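PDB 3GDC: multicopper oxidase from Arthrobacter sp. FB24, which probably uses bound copper ions to oxidise phenolic or similar substrates while reducing dioxygen to water, as laccases do. Local coordinates for residues R158-G171 / V199-L213. Numbering follows the deposited sequence.
Sequences RPPADDEMVMVMNG and VKQHELVRIHLINVL
In the second cupredoxin-like domain of this multicopper oxidase, D163-M169 and V205-N211 pair as parallel neighbours in a beta sandwich sheet, illustrating how one strand pair can join an apolar core to a polar cluster. Backbone bonds alternate across the pair, M167 N meeting H208 O at 2.9 Å. The middle of the face bearing M165, M167, I207 and L209 is apolar: CG of M165 lies 3.7 Å from CG1 of I207, M167 and L209 touch F221, and I207 touches F284 in the facing sheet. On the other face V166, V168 and I210 are apolar, but the end with E164, R206 and H208 is polar. There R206 grips P159 O end-on with NH1 (2.9 Å) and NH2 (2.7 Å), the oxygen in the guanidinium plane. CD of R158 covers the centre of one guanidinium face and CB of A161 the rim of the opposite one, while NE of R206 forms a salt bridge with E257. A leucine in place of R206 would probably leave P159 O without either donor and E257 without its mate. With CG anti to its backbone N (chi1 -163°), E164 extends alongside R206 to H208, whose ND1 bonds T128. Nearly coplanar with the imidazole, E164 OE2 accepts from H208 NE2 on its anti lone pair at 2.7 Å, almost straight at 175°.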
ATOM      1  N   ARG A 158     -12.030 -15.290 -19.188  1.00 38.04           N
ATOM      2  CA  ARG A 158     -10.559 -15.183 -19.087  1.00 37.15           C
ATOM      3  C   ARG A 158      -9.771 -15.903 -20.201  1.00 36.47           C
ATOM      4  O   ARG A 158      -9.720 -17.137 -20.240  1.00 36.60           O
ATOM      5  CB  ARG A 158     -10.053 -15.591 -17.691  1.00 37.49           C
ATOM      6  CG  ARG A 158      -8.874 -14.743 -17.197  1.00 37.16           C
ATOM      7  CD  ARG A 158      -8.264 -15.263 -15.885  1.00 36.88           C
ATOM      8  NE  ARG A 158      -8.875 -14.699 -14.679  1.00 37.09           N
ATOM      9  CZ  ARG A 158      -8.858 -15.295 -13.486  1.00 36.65           C
ATOM     10  NH1 ARG A 158      -8.258 -16.475 -13.336  1.00 36.94           N
ATOM     11  NH2 ARG A 158      -9.436 -14.720 -12.436  1.00 34.14           N
ATOM     12  N   PRO A 159      -9.146 -15.122 -21.109  1.00 35.43           N
ATOM     13  CA  PRO A 159      -8.365 -15.645 -22.246  1.00 34.62           C
ATOM     14  C   PRO A 159      -7.298 -16.651 -21.809  1.00 33.79           C
ATOM     15  O   PRO A 159      -6.708 -16.481 -20.740  1.00 33.84           O
ATOM     16  CB  PRO A 159      -7.686 -14.394 -22.813  1.00 34.63           C
ATOM     17  CG  PRO A 159      -8.553 -13.271 -22.402  1.00 34.81           C
ATOM     18  CD  PRO A 159      -9.155 -13.648 -21.083  1.00 35.37           C
ATOM     19  N   PRO A 160      -7.037 -17.683 -22.632  1.00 32.92           N
ATOM     20  CA  PRO A 160      -6.083 -18.708 -22.210  1.00 32.01           C
ATOM     21  C   PRO A 160      -4.664 -18.147 -22.156  1.00 30.67           C
ATOM     22  O   PRO A 160      -4.245 -17.438 -23.073  1.00 30.75           O
ATOM     23  CB  PRO A 160      -6.205 -19.778 -23.299  1.00 32.11           C
ATOM     24  CG  PRO A 160      -6.655 -19.035 -24.500  1.00 32.79           C
ATOM     25  CD  PRO A 160      -7.571 -17.955 -23.981  1.00 33.15           C
ATOM     26  N   ALA A 161      -3.957 -18.435 -21.067  1.00 29.29           N
ATOM     27  CA  ALA A 161      -2.552 -18.053 -20.939  1.00 27.60           C
ATOM     28  C   ALA A 161      -1.681 -19.135 -21.551  1.00 26.63           C
ATOM     29  O   ALA A 161      -2.033 -20.316 -21.521  1.00 26.40           O
ATOM     30  CB  ALA A 161      -2.180 -17.849 -19.479  1.00 27.45           C
ATOM     31  N   ASP A 162      -0.539 -18.732 -22.093  1.00 25.18           N
ATOM     32  CA  ASP A 162       0.412 -19.683 -22.640  1.00 24.26           C
ATOM     33  C   ASP A 162       1.226 -20.345 -21.533  1.00 23.36           C
ATOM     34  O   ASP A 162       1.678 -21.476 -21.685  1.00 22.31           O
ATOM     35  CB  ASP A 162       1.328 -19.004 -23.654  1.00 24.52           C
ATOM     36  CG  ASP A 162       0.573 -18.506 -24.866  1.00 26.97           C
ATOM     37  OD1 ASP A 162      -0.191 -19.315 -25.448  1.00 27.99           O
ATOM     38  OD2 ASP A 162       0.726 -17.308 -25.225  1.00 27.89           O
ATOM     39  N   ASP A 163       1.403 -19.643 -20.413  1.00 21.86           N
ATOM     40  CA  ASP A 163       2.186 -20.160 -19.286  1.00 21.14           C
ATOM     41  C   ASP A 163       1.616 -19.586 -17.991  1.00 20.62           C
ATOM     42  O   ASP A 163       1.770 -18.401 -17.720  1.00 21.44           O
ATOM     43  CB  ASP A 163       3.670 -19.776 -19.443  1.00 21.67           C
ATOM     44  CG  ASP A 163       4.600 -20.514 -18.467  1.00 23.24           C
ATOM     45  OD1 ASP A 163       4.129 -21.242 -17.563  1.00 24.43           O
ATOM     46  OD2 ASP A 163       5.837 -20.361 -18.613  1.00 25.41           O
ATOM     47  N   GLU A 164       0.946 -20.419 -17.205  1.00 18.74           N
ATOM     48  CA  GLU A 164       0.334 -19.963 -15.959  1.00 18.08           C
ATOM     49  C   GLU A 164       1.135 -20.474 -14.777  1.00 17.55           C
ATOM     50  O   GLU A 164       1.591 -21.629 -14.756  1.00 16.72           O
ATOM     51  CB  GLU A 164      -1.115 -20.438 -15.865  1.00 19.01           C
ATOM     52  CG  GLU A 164      -1.975 -19.704 -14.824  1.00 19.83           C
ATOM     53  CD  GLU A 164      -3.457 -19.854 -15.119  1.00 23.90           C
ATOM     54  OE1 GLU A 164      -3.776 -20.502 -16.143  1.00 27.39           O
ATOM     55  OE2 GLU A 164      -4.299 -19.332 -14.355  1.00 20.85           O
ATOM     56  N   MET A 165       1.324 -19.607 -13.794  1.00 16.29           N
ATOM     57  CA  MET A 165       2.151 -19.951 -12.644  1.00 16.41           C
ATOM     58  C   MET A 165       1.653 -19.296 -11.358  1.00 14.85           C
ATOM     59  O   MET A 165       0.811 -18.385 -11.391  1.00 14.08           O
ATOM     60  CB  MET A 165       3.621 -19.600 -12.904  1.00 16.66           C
ATOM     61  CG  MET A 165       3.845 -18.226 -13.455  1.00 18.85           C
ATOM     62  SD  MET A 165       5.579 -17.939 -13.902  1.00 20.77           S
ATOM     63  CE  MET A 165       5.702 -18.831 -15.428  1.00 22.36           C
ATOM     64  N   VAL A 166       2.164 -19.798 -10.237  1.00 13.92           N
ATOM     65  CA  VAL A 166       1.842 -19.284  -8.910  1.00 14.53           C
ATOM     66  C   VAL A 166       3.124 -18.916  -8.162  1.00 14.64           C
ATOM     67  O   VAL A 166       4.112 -19.654  -8.175  1.00 13.77           O
ATOM     68  CB  VAL A 166       0.932 -20.263  -8.071  1.00 14.67           C
ATOM     69  CG1 VAL A 166       1.561 -21.644  -7.901  1.00 15.76           C
ATOM     70  CG2 VAL A 166       0.558 -19.656  -6.718  1.00 15.48           C
ATOM     71  N   MET A 167       3.084 -17.754  -7.520  1.00 13.83           N
ATOM     72  CA  MET A 167       4.205 -17.254  -6.732  1.00 14.40           C
ATOM     73  C   MET A 167       3.726 -16.809  -5.357  1.00 13.61           C
ATOM     74  O   MET A 167       2.981 -15.819  -5.233  1.00 13.95           O
ATOM     75  CB  MET A 167       4.877 -16.082  -7.456  1.00 13.76           C
ATOM     76  CG  MET A 167       5.595 -16.510  -8.722  1.00 15.27           C
ATOM     77  SD  MET A 167       6.582 -15.163  -9.389  1.00 16.16           S
ATOM     78  CE  MET A 167       7.470 -16.055 -10.686  1.00 15.51           C
ATOM     79  N   VAL A 168       4.160 -17.531  -4.330  1.00 13.28           N
ATOM     80  CA  VAL A 168       3.817 -17.190  -2.955  1.00 13.55           C
ATOM     81  C   VAL A 168       5.050 -16.569  -2.283  1.00 13.65           C
ATOM     82  O   VAL A 168       6.115 -17.199  -2.189  1.00 13.97           O
ATOM     83  CB  VAL A 168       3.316 -18.409  -2.148  1.00 13.11           C
ATOM     84  CG1 VAL A 168       2.943 -17.987  -0.730  1.00 14.88           C
ATOM     85  CG2 VAL A 168       2.120 -19.096  -2.858  1.00 13.87           C
ATOM     86  N   MET A 169       4.896 -15.321  -1.851  1.00 13.73           N
ATOM     87  CA  MET A 169       5.980 -14.571  -1.220  1.00 14.34           C
ATOM     88  C   MET A 169       5.881 -14.743   0.283  1.00 14.34           C
ATOM     89  O   MET A 169       4.839 -14.440   0.880  1.00 14.18           O
ATOM     90  CB  MET A 169       5.885 -13.075  -1.571  1.00 13.54           C
ATOM     91  CG  MET A 169       5.895 -12.754  -3.048  1.00 14.02           C
ATOM     92  SD  MET A 169       5.783 -10.975  -3.360  1.00 16.32           S
ATOM     93  CE  MET A 169       4.102 -10.629  -2.796  1.00 15.84           C
ATOM     94  N   ASN A 170       6.957 -15.226   0.904  1.00 14.39           N
ATOM     95  CA  ASN A 170       6.950 -15.452   2.344  1.00 14.55           C
ATOM     96  C   ASN A 170       8.234 -14.982   3.028  1.00 15.40           C
ATOM     97  O   ASN A 170       9.127 -14.406   2.388  1.00 15.72           O
ATOM     98  CB  ASN A 170       6.718 -16.943   2.660  1.00 14.46           C
ATOM     99  CG  ASN A 170       7.902 -17.823   2.246  1.00 14.02           C
ATOM    100  OD1 ASN A 170       8.905 -17.317   1.749  1.00 15.53           O
ATOM    101  ND2 ASN A 170       7.791 -19.135   2.461  1.00 14.81           N
ATOM    102  N   GLY A 171       8.297 -15.239   4.331  1.00 15.74           N
ATOM    103  CA  GLY A 171       9.460 -14.905   5.144  1.00 16.54           C
ATOM    104  C   GLY A 171       9.710 -16.024   6.125  1.00 16.81           C
ATOM    105  O   GLY A 171       8.797 -16.786   6.469  1.00 16.66           O
ATOM    106  N   VAL A 199      10.500 -18.921 -19.603  1.00 19.39           N
ATOM    107  CA  VAL A 199       9.319 -18.482 -20.363  1.00 19.30           C
ATOM    108  C   VAL A 199       9.698 -18.242 -21.835  1.00 19.45           C
ATOM    109  O   VAL A 199      10.878 -18.152 -22.165  1.00 19.28           O
ATOM    110  CB  VAL A 199       8.682 -17.191 -19.774  1.00 19.18           C
ATOM    111  CG1 VAL A 199       8.164 -17.414 -18.331  1.00 19.41           C
ATOM    112  CG2 VAL A 199       9.670 -16.014 -19.845  1.00 19.79           C
ATOM    113  N   LYS A 200       8.701 -18.134 -22.706  1.00 20.10           N
ATOM    114  CA  LYS A 200       8.952 -17.933 -24.133  1.00 20.63           C
ATOM    115  C   LYS A 200       8.647 -16.501 -24.564  1.00 20.72           C
ATOM    116  O   LYS A 200       7.634 -15.937 -24.173  1.00 20.64           O
ATOM    117  CB  LYS A 200       8.119 -18.919 -24.959  1.00 21.46           C
ATOM    118  CG  LYS A 200       8.545 -20.366 -24.800  1.00 22.94           C
ATOM    119  CD  LYS A 200       7.505 -21.318 -25.369  1.00 28.36           C
ATOM    120  CE  LYS A 200       7.629 -22.689 -24.718  1.00 30.38           C
ATOM    121  NZ  LYS A 200       6.618 -23.646 -25.232  1.00 32.74           N
ATOM    122  N   GLN A 201       9.528 -15.923 -25.385  1.00 21.20           N
ATOM    123  CA  GLN A 201       9.317 -14.586 -25.944  1.00 22.00           C
ATOM    124  C   GLN A 201       7.924 -14.464 -26.564  1.00 22.13           C
ATOM    125  O   GLN A 201       7.476 -15.365 -27.294  1.00 22.11           O
ATOM    126  CB  GLN A 201      10.399 -14.294 -26.998  1.00 22.08           C
ATOM    127  CG  GLN A 201      10.480 -12.859 -27.477  1.00 22.99           C
ATOM    128  CD  GLN A 201      11.518 -12.675 -28.582  1.00 23.60           C
ATOM    129  OE1 GLN A 201      12.110 -13.649 -29.069  1.00 26.68           O
ATOM    130  NE2 GLN A 201      11.732 -11.430 -28.990  1.00 25.19           N
ATOM    131  N   HIS A 202       7.240 -13.368 -26.234  1.00 22.34           N
ATOM    132  CA  HIS A 202       5.930 -12.989 -26.802  1.00 22.87           C
ATOM    133  C   HIS A 202       4.723 -13.741 -26.226  1.00 22.81           C
ATOM    134  O   HIS A 202       3.583 -13.324 -26.442  1.00 22.79           O
ATOM    135  CB  HIS A 202       5.914 -13.065 -28.349  1.00 23.37           C
ATOM    136  CG  HIS A 202       6.978 -12.242 -29.013  1.00 25.17           C
ATOM    137  ND1 HIS A 202       7.102 -10.882 -28.818  1.00 26.84           N
ATOM    138  CD2 HIS A 202       7.960 -12.588 -29.880  1.00 27.92           C
ATOM    139  CE1 HIS A 202       8.122 -10.428 -29.525  1.00 27.49           C
ATOM    140  NE2 HIS A 202       8.661 -11.444 -30.179  1.00 27.75           N
ATOM    141  N   GLU A 203       4.966 -14.845 -25.520  1.00 22.90           N
ATOM    142  CA  GLU A 203       3.881 -15.671 -24.977  1.00 23.30           C
ATOM    143  C   GLU A 203       3.177 -14.990 -23.806  1.00 22.52           C
ATOM    144  O   GLU A 203       3.794 -14.247 -23.048  1.00 22.35           O
ATOM    145  CB  GLU A 203       4.408 -17.025 -24.509  1.00 23.63           C
ATOM    146  CG  GLU A 203       4.618 -18.046 -25.616  1.00 27.61           C
ATOM    147  CD  GLU A 203       4.569 -19.480 -25.098  1.00 31.45           C
ATOM    148  OE1 GLU A 203       4.845 -19.695 -23.891  1.00 32.55           O
ATOM    149  OE2 GLU A 203       4.252 -20.392 -25.901  1.00 33.05           O
ATOM    150  N   LEU A 204       1.885 -15.251 -23.651  1.00 21.67           N
ATOM    151  CA  LEU A 204       1.150 -14.686 -22.522  1.00 20.91           C
ATOM    152  C   LEU A 204       1.429 -15.438 -21.220  1.00 20.31           C
ATOM    153  O   LEU A 204       1.023 -16.596 -21.055  1.00 20.72           O
ATOM    154  CB  LEU A 204      -0.351 -14.660 -22.799  1.00 21.31           C
ATOM    155  CG  LEU A 204      -1.198 -13.965 -21.728  1.00 21.41           C
ATOM    156  CD1 LEU A 204      -0.798 -12.506 -21.551  1.00 21.99           C
ATOM    157  CD2 LEU A 204      -2.673 -14.069 -22.112  1.00 22.84           C
ATOM    158  N   VAL A 205       2.122 -14.767 -20.303  1.00 19.58           N
ATOM    159  CA  VAL A 205       2.461 -15.333 -18.999  1.00 18.44           C
ATOM    160  C   VAL A 205       1.480 -14.767 -17.965  1.00 17.74           C
ATOM    161  O   VAL A 205       1.273 -13.560 -17.916  1.00 17.58           O
ATOM    162  CB  VAL A 205       3.924 -15.000 -18.614  1.00 18.49           C
ATOM    163  CG1 VAL A 205       4.236 -15.462 -17.175  1.00 19.35           C
ATOM    164  CG2 VAL A 205       4.900 -15.619 -19.622  1.00 19.44           C
ATOM    165  N   ARG A 206       0.864 -15.644 -17.165  1.00 17.00           N
ATOM    166  CA  ARG A 206      -0.099 -15.240 -16.151  1.00 15.81           C
ATOM    167  C   ARG A 206       0.390 -15.755 -14.796  1.00 16.03           C
ATOM    168  O   ARG A 206       0.551 -16.962 -14.594  1.00 15.45           O
ATOM    169  CB  ARG A 206      -1.508 -15.792 -16.468  1.00 16.36           C
ATOM    170  CG  ARG A 206      -2.569 -15.510 -15.412  1.00 16.35           C
ATOM    171  CD  ARG A 206      -3.990 -15.910 -15.874  1.00 17.07           C
ATOM    172  NE  ARG A 206      -4.406 -15.124 -17.037  1.00 18.62           N
ATOM    173  CZ  ARG A 206      -5.084 -15.606 -18.082  1.00 19.94           C
ATOM    174  NH1 ARG A 206      -5.446 -16.878 -18.117  1.00 21.25           N
ATOM    175  NH2 ARG A 206      -5.394 -14.801 -19.097  1.00 20.38           N
ATOM    176  N   ILE A 207       0.627 -14.831 -13.877  1.00 14.67           N
ATOM    177  CA  ILE A 207       1.159 -15.179 -12.568  1.00 14.15           C
ATOM    178  C   ILE A 207       0.125 -14.875 -11.489  1.00 13.61           C
ATOM    179  O   ILE A 207      -0.386 -13.761 -11.407  1.00 13.90           O
ATOM    180  CB  ILE A 207       2.457 -14.375 -12.258  1.00 14.35           C
ATOM    181  CG1 ILE A 207       3.498 -14.556 -13.368  1.00 14.77           C
ATOM    182  CG2 ILE A 207       3.026 -14.779 -10.878  1.00 14.42           C
ATOM    183  CD1 ILE A 207       4.673 -13.548 -13.284  1.00 15.51           C
ATOM    184  N   HIS A 208      -0.152 -15.863 -10.647  1.00 12.74           N
ATOM    185  CA  HIS A 208      -0.941 -15.639  -9.445  1.00 12.75           C
ATOM    186  C   HIS A 208       0.021 -15.327  -8.301  1.00 12.45           C
ATOM    187  O   HIS A 208       0.699 -16.220  -7.805  1.00 12.63           O
ATOM    188  CB  HIS A 208      -1.770 -16.881  -9.126  1.00 13.65           C
ATOM    189  CG  HIS A 208      -2.706 -17.239 -10.230  1.00 13.22           C
ATOM    190  ND1 HIS A 208      -3.971 -16.705 -10.337  1.00 15.59           N
ATOM    191  CD2 HIS A 208      -2.532 -18.026 -11.317  1.00 15.34           C
ATOM    192  CE1 HIS A 208      -4.548 -17.172 -11.430  1.00 16.68           C
ATOM    193  NE2 HIS A 208      -3.693 -17.966 -12.048  1.00 16.80           N
ATOM    194  N   LEU A 209       0.050 -14.067  -7.878  1.00 12.67           N
ATOM    195  CA  LEU A 209       1.014 -13.618  -6.858  1.00 12.80           C
ATOM    196  C   LEU A 209       0.324 -13.401  -5.535  1.00 12.99           C
ATOM    197  O   LEU A 209      -0.606 -12.598  -5.455  1.00 12.99           O
ATOM    198  CB  LEU A 209       1.671 -12.300  -7.297  1.00 13.39           C
ATOM    199  CG  LEU A 209       2.693 -11.720  -6.314  1.00 14.25           C
ATOM    200  CD1 LEU A 209       3.955 -12.551  -6.353  1.00 13.14           C
ATOM    201  CD2 LEU A 209       2.980 -10.274  -6.705  1.00 15.25           C
ATOM    202  N   ILE A 210       0.793 -14.098  -4.504  1.00 12.30           N
ATOM    203  CA  ILE A 210       0.145 -14.094  -3.199  1.00 12.93           C
ATOM    204  C   ILE A 210       1.139 -13.728  -2.121  1.00 12.97           C
ATOM    205  O   ILE A 210       2.200 -14.342  -2.029  1.00 12.61           O
ATOM    206  CB  ILE A 210      -0.426 -15.490  -2.866  1.00 13.79           C
ATOM    207  CG1 ILE A 210      -1.418 -15.910  -3.943  1.00 14.18           C
ATOM    208  CG2 ILE A 210      -1.054 -15.508  -1.473  1.00 14.30           C
ATOM    209  CD1 ILE A 210      -1.581 -17.405  -4.072  1.00 15.59           C
ATOM    210  N   ASN A 211       0.766 -12.766  -1.277  1.00 13.05           N
ATOM    211  CA  ASN A 211       1.626 -12.380  -0.176  1.00 13.46           C
ATOM    212  C   ASN A 211       1.183 -12.989   1.149  1.00 13.62           C
ATOM    213  O   ASN A 211       0.093 -12.663   1.643  1.00 13.56           O
ATOM    214  CB  ASN A 211       1.706 -10.854  -0.038  1.00 13.86           C
ATOM    215  CG  ASN A 211       2.730 -10.442   1.003  1.00 14.99           C
ATOM    216  OD1 ASN A 211       3.763 -11.110   1.146  1.00 15.05           O
ATOM    217  ND2 ASN A 211       2.451  -9.370   1.746  1.00 15.33           N
ATOM    218  N   VAL A 212       2.031 -13.844   1.734  1.00 13.10           N
ATOM    219  CA  VAL A 212       1.777 -14.357   3.092  1.00 14.07           C
ATOM    220  C   VAL A 212       2.790 -13.858   4.137  1.00 14.24           C
ATOM    221  O   VAL A 212       2.784 -14.303   5.279  1.00 14.59           O
ATOM    222  CB  VAL A 212       1.682 -15.890   3.138  1.00 13.71           C
ATOM    223  CG1 VAL A 212       0.618 -16.385   2.181  1.00 15.05           C
ATOM    224  CG2 VAL A 212       3.043 -16.528   2.812  1.00 14.57           C
ATOM    225  N   LEU A 213       3.658 -12.932   3.735  1.00 15.29           N
ATOM    226  CA  LEU A 213       4.726 -12.477   4.611  1.00 15.16           C
ATOM    227  C   LEU A 213       4.218 -11.988   5.971  1.00 15.57           C
ATOM    228  O   LEU A 213       3.380 -11.096   6.055  1.00 14.96           O
ATOM    229  CB  LEU A 213       5.559 -11.392   3.912  1.00 15.05           C
ATOM    230  CG  LEU A 213       6.682 -10.745   4.719  1.00 16.21           C
ATOM    231  CD1 LEU A 213       7.745 -11.780   5.089  1.00 16.06           C
ATOM    232  CD2 LEU A 213       7.271  -9.634   3.857  1.00 15.49           C
TER
HETATM  233  O   HOH W   1       4.707 -22.098 -22.919  1.00 32.48           O
HETATM  234  O   HOH W   2       6.194 -18.975 -21.777  1.00 31.20           O